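Local coordinates for protein EccE5 (Mycobacterium xenopi RIVM700367, PDB 7B9F) that probably serves as a component of the membrane-embedded ESX-5 type VII secretion system, which exports proteins across the mycobacterial cell envelope, at residues 154-167 against 195-209. Residues are numbered along the deposited sequence; the frame is centred on the assembly and turned at random.
Sequences DVRLDAIDIVSVGT and EHHTWLVLRMDPQRN
Val163 and Trp199 face each other as a hydrogen-bonded pair in the antiparallel ladder of strands 159-166 and 196-204, each backbone N donating to the other's O at 2.7 Å. The same pattern returns at Asp161 with Val201, while Val165 N reaches His197 O. Beta-branched valines suit these extended backbones. Val163 has CG1 anti to its backbone N (chi1 -180°), which sets that methyl at the edge of the indole, 4.0 Å from Trp199 CE3; Val165 CG1 meets the ring obliquely, and His197 CB lies over one face. Further along this side of the sheet, Asp161 reaches Arg203, two residues beyond its own partner Val201 and on the same face, in a salt bridge from Asp161 OD2 to Arg203 NH1. The extended arginine chain brings its guanidinium edge to the carboxylate, the two planes 54° apart. Asp161 OD1 pairs with Arg315, so one carboxylate is shared by two arginines, one on each oxygen, which probably balances the charge there.

On the other face, the residues Ile160 and Ile162 opposite Leu202 and Leu200 are aliphatic. Leu200 CD1 touches both Ile162 CG1 (3.6 Å) and Ile160 CG2, and Leu202 CD2 touches both Ile160 CD1 (3.5 Å) and Leu157 CD2 (3.7 Å). Branched aliphatic ends fill such a layer well, and Leu202 continues it onto helix 219-234.

Beyond the end of strand 196-204, Asn209 OD1 accepts from Arg156 N at 2.9 Å, the donor standing above the carbonyl plane, and ND2 gives a weak bond to Arg156 O. An amide suits this place because it can both accept from and donate to one residue's backbone. Asp205 OD1, accepting from Gln207 N, makes an Asx turn in the turn leading to Asn209. Flanked by strands 113-119 and 310-319, the pair forms the middle of EccE5's antiparallel sheet, with helices 219-234 and 246-257 packing against its opposite faces.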
loop_
_atom_site.group_PDB
_atom_site.type_symbol
_atom_site.label_atom_id
_atom_site.label_comp_id
_atom_site.label_asym_id
_atom_site.label_seq_id
_atom_site.Cartn_x
_atom_site.Cartn_y
_atom_site.Cartn_z
ATOM N N ASP A 154 -8.654 6.233 22.997
ATOM C CA ASP A 154 -8.287 4.919 22.493
ATOM C C ASP A 154 -8.442 3.813 23.530
ATOM O O ASP A 154 -8.427 2.629 23.182
ATOM C CB ASP A 154 -6.866 4.980 21.926
ATOM C CG ASP A 154 -5.819 5.340 22.971
ATOM O OD1 ASP A 154 -6.168 5.593 24.143
ATOM O OD2 ASP A 154 -4.626 5.393 22.606
ATOM N N VAL A 155 -8.588 4.174 24.797
ATOM C CA VAL A 155 -8.783 3.173 25.835
ATOM C C VAL A 155 -10.270 2.895 25.999
ATOM O O VAL A 155 -11.121 3.757 25.764
ATOM C CB VAL A 155 -8.135 3.617 27.158
ATOM C CG1 VAL A 155 -6.658 3.801 26.956
ATOM C CG2 VAL A 155 -8.749 4.885 27.652
ATOM N N ARG A 156 -10.588 1.666 26.390
ATOM C CA ARG A 156 -11.964 1.185 26.479
ATOM C C ARG A 156 -12.141 0.570 27.861
ATOM O O ARG A 156 -11.761 -0.581 28.085
ATOM C CB ARG A 156 -12.263 0.165 25.389
ATOM C CG ARG A 156 -12.168 0.694 23.976
ATOM C CD ARG A 156 -13.312 1.623 23.652
ATOM N NE ARG A 156 -13.154 2.248 22.342
ATOM C CZ ARG A 156 -12.932 3.544 22.150
ATOM N NH1 ARG A 156 -12.837 4.367 23.182
ATOM N NH2 ARG A 156 -12.803 4.020 20.919
ATOM N N LEU A 157 -12.710 1.330 28.786
ATOM C CA LEU A 157 -12.916 0.825 30.135
ATOM C C LEU A 157 -14.075 -0.160 30.158
ATOM O O LEU A 157 -15.068 0.010 29.449
ATOM C CB LEU A 157 -13.172 1.983 31.094
ATOM C CG LEU A 157 -11.947 2.599 31.770
ATOM C CD1 LEU A 157 -10.935 3.145 30.787
ATOM C CD2 LEU A 157 -12.392 3.705 32.679
ATOM N N ASP A 158 -13.939 -1.214 30.963
ATOM C CA ASP A 158 -14.981 -2.234 30.999
ATOM C C ASP A 158 -16.206 -1.781 31.773
ATOM O O ASP A 158 -17.332 -2.101 31.385
ATOM C CB ASP A 158 -14.448 -3.529 31.601
ATOM C CG ASP A 158 -13.448 -4.211 30.711
ATOM O OD1 ASP A 158 -13.542 -4.054 29.476
ATOM O OD2 ASP A 158 -12.581 -4.926 31.246
ATOM N N ALA A 159 -16.018 -1.073 32.880
ATOM C CA ALA A 159 -17.158 -0.700 33.699
ATOM C C ALA A 159 -16.816 0.530 34.516
ATOM O O ALA A 159 -15.659 0.768 34.862
ATOM C CB ALA A 159 -17.582 -1.844 34.623
ATOM N N ILE A 160 -17.847 1.307 34.821
ATOM C CA ILE A 160 -17.744 2.442 35.724
ATOM C C ILE A 160 -18.767 2.201 36.818
ATOM O O ILE A 160 -19.964 2.091 36.529
ATOM C CB ILE A 160 -18.044 3.769 35.018
ATOM C CG1 ILE A 160 -17.102 3.984 33.845
ATOM C CG2 ILE A 160 -17.898 4.913 35.997
ATOM C CD1 ILE A 160 -15.712 4.043 34.219
ATOM N N ASP A 161 -18.325 2.111 38.060
ATOM C CA ASP A 161 -19.257 1.911 39.158
ATOM C C ASP A 161 -19.274 3.147 40.041
ATOM O O ASP A 161 -18.251 3.506 40.628
ATOM C CB ASP A 161 -18.899 0.677 39.980
ATOM C CG ASP A 161 -19.071 -0.608 39.206
ATOM O OD1 ASP A 161 -19.789 -0.592 38.191
ATOM O OD2 ASP A 161 -18.493 -1.636 39.615
ATOM N N ILE A 162 -20.430 3.793 40.131
ATOM C CA ILE A 162 -20.633 4.813 41.147
ATOM C C ILE A 162 -20.912 4.097 42.456
ATOM O O ILE A 162 -21.844 3.297 42.542
ATOM C CB ILE A 162 -21.795 5.747 40.785
ATOM C CG1 ILE A 162 -21.515 6.571 39.527
ATOM C CG2 ILE A 162 -22.086 6.675 41.939
ATOM C CD1 ILE A 162 -21.968 5.931 38.237
ATOM N N VAL A 163 -20.103 4.357 43.475
ATOM C CA VAL A 163 -20.283 3.734 44.780
ATOM C C VAL A 163 -20.463 4.828 45.815
ATOM O O VAL A 163 -19.632 5.737 45.913
ATOM C CB VAL A 163 -19.098 2.830 45.157
ATOM C CG1 VAL A 163 -19.339 2.204 46.509
ATOM C CG2 VAL A 163 -18.909 1.753 44.116
ATOM N N SER A 164 -21.542 4.741 46.582
ATOM C CA SER A 164 -21.800 5.673 47.669
ATOM C C SER A 164 -22.289 4.888 48.872
ATOM O O SER A 164 -23.091 3.964 48.722
ATOM C CB SER A 164 -22.830 6.723 47.264
ATOM O OG SER A 164 -23.896 6.124 46.554
ATOM N N VAL A 165 -21.819 5.257 50.058
ATOM C CA VAL A 165 -22.102 4.499 51.267
ATOM C C VAL A 165 -22.617 5.464 52.325
ATOM O O VAL A 165 -22.327 6.663 52.286
ATOM C CB VAL A 165 -20.843 3.731 51.740
ATOM C CG1 VAL A 165 -19.749 4.689 52.167
ATOM C CG2 VAL A 165 -21.162 2.701 52.820
ATOM N N GLY A 166 -23.421 4.948 53.259
ATOM C CA GLY A 166 -24.023 5.778 54.285
ATOM C C GLY A 166 -24.047 5.082 55.629
ATOM O O GLY A 166 -23.739 3.897 55.747
ATOM N N THR A 167 -24.404 5.849 56.655
ATOM C CA THR A 167 -24.368 5.373 58.036
ATOM C C THR A 167 -25.348 6.165 58.905
ATOM O O THR A 167 -26.025 5.623 59.782
ATOM C CB THR A 167 -22.947 5.497 58.631
ATOM O OG1 THR A 167 -22.020 4.742 57.843
ATOM C CG2 THR A 167 -22.905 4.983 60.065
ATOM N N GLU A 195 -21.696 9.456 58.457
ATOM C CA GLU A 195 -20.694 9.785 57.457
ATOM C C GLU A 195 -21.276 9.442 56.097
ATOM O O GLU A 195 -22.242 8.684 55.992
ATOM C CB GLU A 195 -19.371 9.024 57.642
ATOM C CG GLU A 195 -19.446 7.493 57.874
ATOM C CD GLU A 195 -19.845 7.034 59.271
ATOM O OE1 GLU A 195 -19.610 5.844 59.568
ATOM O OE2 GLU A 195 -20.329 7.839 60.083
ATOM N N HIS A 196 -20.684 10.014 55.056
ATOM C CA HIS A 196 -21.113 9.703 53.704
ATOM C C HIS A 196 -19.937 9.885 52.766
ATOM O O HIS A 196 -19.315 10.948 52.740
ATOM C CB HIS A 196 -22.277 10.591 53.271
ATOM C CG HIS A 196 -22.796 10.285 51.901
ATOM N ND1 HIS A 196 -22.204 10.763 50.754
ATOM C CD2 HIS A 196 -23.862 9.555 51.496
ATOM C CE1 HIS A 196 -22.881 10.341 49.702
ATOM N NE2 HIS A 196 -23.891 9.603 50.125
ATOM N N HIS A 197 -19.663 8.856 51.978
ATOM C CA HIS A 197 -18.523 8.832 51.080
ATOM C C HIS A 197 -18.969 8.378 49.702
ATOM O O HIS A 197 -19.888 7.569 49.566
ATOM C CB HIS A 197 -17.437 7.903 51.597
ATOM C CG HIS A 197 -16.943 8.253 52.962
ATOM N ND1 HIS A 197 -16.571 7.301 53.885
ATOM C CD2 HIS A 197 -16.732 9.452 53.552
ATOM C CE1 HIS A 197 -16.165 7.900 54.991
ATOM N NE2 HIS A 197 -16.253 9.205 54.814
ATOM N N THR A 198 -18.298 8.891 48.678
ATOM C CA THR A 198 -18.651 8.573 47.308
ATOM C C THR A 198 -17.383 8.282 46.529
ATOM O O THR A 198 -16.421 9.051 46.597
ATOM C CB THR A 198 -19.416 9.729 46.664
ATOM O OG1 THR A 198 -20.678 9.881 47.320
ATOM C CG2 THR A 198 -19.670 9.453 45.198
ATOM N N TRP A 199 -17.376 7.175 45.793
ATOM C CA TRP A 199 -16.242 6.831 44.955
ATOM C C TRP A 199 -16.700 6.382 43.578
ATOM O O TRP A 199 -17.765 5.783 43.417
ATOM C CB TRP A 199 -15.382 5.724 45.562
ATOM C CG TRP A 199 -14.955 5.956 46.958
ATOM C CD1 TRP A 199 -13.891 6.689 47.370
ATOM C CD2 TRP A 199 -15.530 5.388 48.130
ATOM N NE1 TRP A 199 -13.789 6.652 48.736
ATOM C CE2 TRP A 199 -14.786 5.854 49.227
ATOM C CE3 TRP A 199 -16.617 4.546 48.363
ATOM C CZ2 TRP A 199 -15.087 5.505 50.533
ATOM C CZ3 TRP A 199 -16.918 4.204 49.657
ATOM C CH2 TRP A 199 -16.158 4.681 50.728
ATOM N N LEU A 200 -15.873 6.689 42.589
ATOM C CA LEU A 200 -15.954 6.115 41.256
ATOM C C LEU A 200 -14.829 5.103 41.117
ATOM O O LEU A 200 -13.660 5.462 41.278
ATOM C CB LEU A 200 -15.798 7.198 40.189
ATOM C CG LEU A 200 -16.955 8.073 39.718
ATOM C CD1 LEU A 200 -17.995 7.206 39.047
ATOM C CD2 LEU A 200 -17.565 8.897 40.838
ATOM N N VAL A 201 -15.161 3.855 40.809
ATOM C CA VAL A 201 -14.150 2.817 40.659
ATOM C C VAL A 201 -14.095 2.395 39.198
ATOM O O VAL A 201 -15.124 2.343 38.515
ATOM C CB VAL A 201 -14.380 1.623 41.604
ATOM C CG1 VAL A 201 -14.516 2.118 43.028
ATOM C CG2 VAL A 201 -15.566 0.793 41.211
ATOM N N LEU A 202 -12.886 2.162 38.708
ATOM C CA LEU A 202 -12.611 2.012 37.289
ATOM C C LEU A 202 -12.178 0.579 37.025
ATOM O O LEU A 202 -11.341 0.047 37.755
ATOM C CB LEU A 202 -11.492 2.966 36.880
ATOM C CG LEU A 202 -11.748 4.472 36.971
ATOM C CD1 LEU A 202 -10.494 5.242 36.656
ATOM C CD2 LEU A 202 -12.870 4.934 36.123
ATOM N N ARG A 203 -12.725 -0.046 35.992
ATOM C CA ARG A 203 -12.264 -1.365 35.580
ATOM C C ARG A 203 -11.750 -1.347 34.150
ATOM O O ARG A 203 -12.381 -0.770 33.262
ATOM C CB ARG A 203 -13.368 -2.409 35.723
ATOM C CG ARG A 203 -13.681 -2.767 37.152
ATOM C CD ARG A 203 -14.643 -3.940 37.243
ATOM N NE ARG A 203 -14.862 -4.353 38.624
ATOM C CZ ARG A 203 -15.644 -3.724 39.491
ATOM N NH1 ARG A 203 -16.314 -2.638 39.131
ATOM N NH2 ARG A 203 -15.764 -4.189 40.726
ATOM N N MET A 204 -10.600 -1.984 33.928
ATOM C CA MET A 204 -10.033 -2.088 32.591
ATOM C C MET A 204 -9.393 -3.454 32.408
ATOM O O MET A 204 -8.719 -3.954 33.311
ATOM C CB MET A 204 -8.983 -1.002 32.332
ATOM C CG MET A 204 -8.410 -1.040 30.922
ATOM S SD MET A 204 -7.191 0.230 30.568
ATOM C CE MET A 204 -5.814 -0.374 31.531
ATOM N N ASP A 205 -9.588 -4.046 31.231
ATOM C CA ASP A 205 -8.896 -5.266 30.843
ATOM C C ASP A 205 -7.866 -4.873 29.799
ATOM O O ASP A 205 -8.244 -4.304 28.766
ATOM C CB ASP A 205 -9.881 -6.295 30.278
ATOM C CG ASP A 205 -9.208 -7.547 29.687
ATOM O OD1 ASP A 205 -7.980 -7.754 29.808
ATOM O OD2 ASP A 205 -9.942 -8.347 29.072
ATOM N N PRO A 206 -6.575 -5.123 30.026
ATOM C CA PRO A 206 -5.574 -4.793 29.004
ATOM C C PRO A 206 -5.766 -5.543 27.706
ATOM O O PRO A 206 -5.394 -5.028 26.647
ATOM C CB PRO A 206 -4.254 -5.187 29.673
ATOM C CG PRO A 206 -4.524 -5.095 31.094
ATOM C CD PRO A 206 -5.935 -5.580 31.263
ATOM N N GLN A 207 -6.332 -6.748 27.755
ATOM C CA GLN A 207 -6.477 -7.544 26.546
ATOM C C GLN A 207 -7.491 -6.956 25.579
ATOM O O GLN A 207 -7.460 -7.289 24.392
ATOM C CB GLN A 207 -6.863 -8.973 26.904
ATOM C CG GLN A 207 -5.828 -9.653 27.762
ATOM C CD GLN A 207 -4.479 -9.693 27.093
ATOM O OE1 GLN A 207 -4.378 -9.956 25.899
ATOM N NE2 GLN A 207 -3.431 -9.425 27.857
ATOM N N ARG A 208 -8.390 -6.104 26.057
ATOM C CA ARG A 208 -9.239 -5.339 25.158
ATOM C C ARG A 208 -8.567 -4.069 24.666
ATOM O O ARG A 208 -9.141 -3.372 23.825
ATOM C CB ARG A 208 -10.552 -4.981 25.849
ATOM C CG ARG A 208 -11.136 -6.101 26.679
ATOM C CD ARG A 208 -12.625 -5.886 26.906
ATOM N NE ARG A 208 -13.383 -5.730 25.666
ATOM C CZ ARG A 208 -13.638 -6.705 24.795
ATOM N NH1 ARG A 208 -14.336 -6.440 23.700
ATOM N NH2 ARG A 208 -13.228 -7.945 25.022
ATOM N N ASN A 209 -7.378 -3.747 25.169
ATOM C CA ASN A 209 -6.742 -2.471 24.878
ATOM C C ASN A 209 -5.299 -2.624 24.425
ATOM O O ASN A 209 -4.474 -1.758 24.727
ATOM C CB ASN A 209 -6.810 -1.562 26.098
ATOM C CG ASN A 209 -8.216 -1.228 26.463
ATOM O OD1 ASN A 209 -8.926 -0.566 25.714
ATOM N ND2 ASN A 209 -8.609 -1.616 27.660
#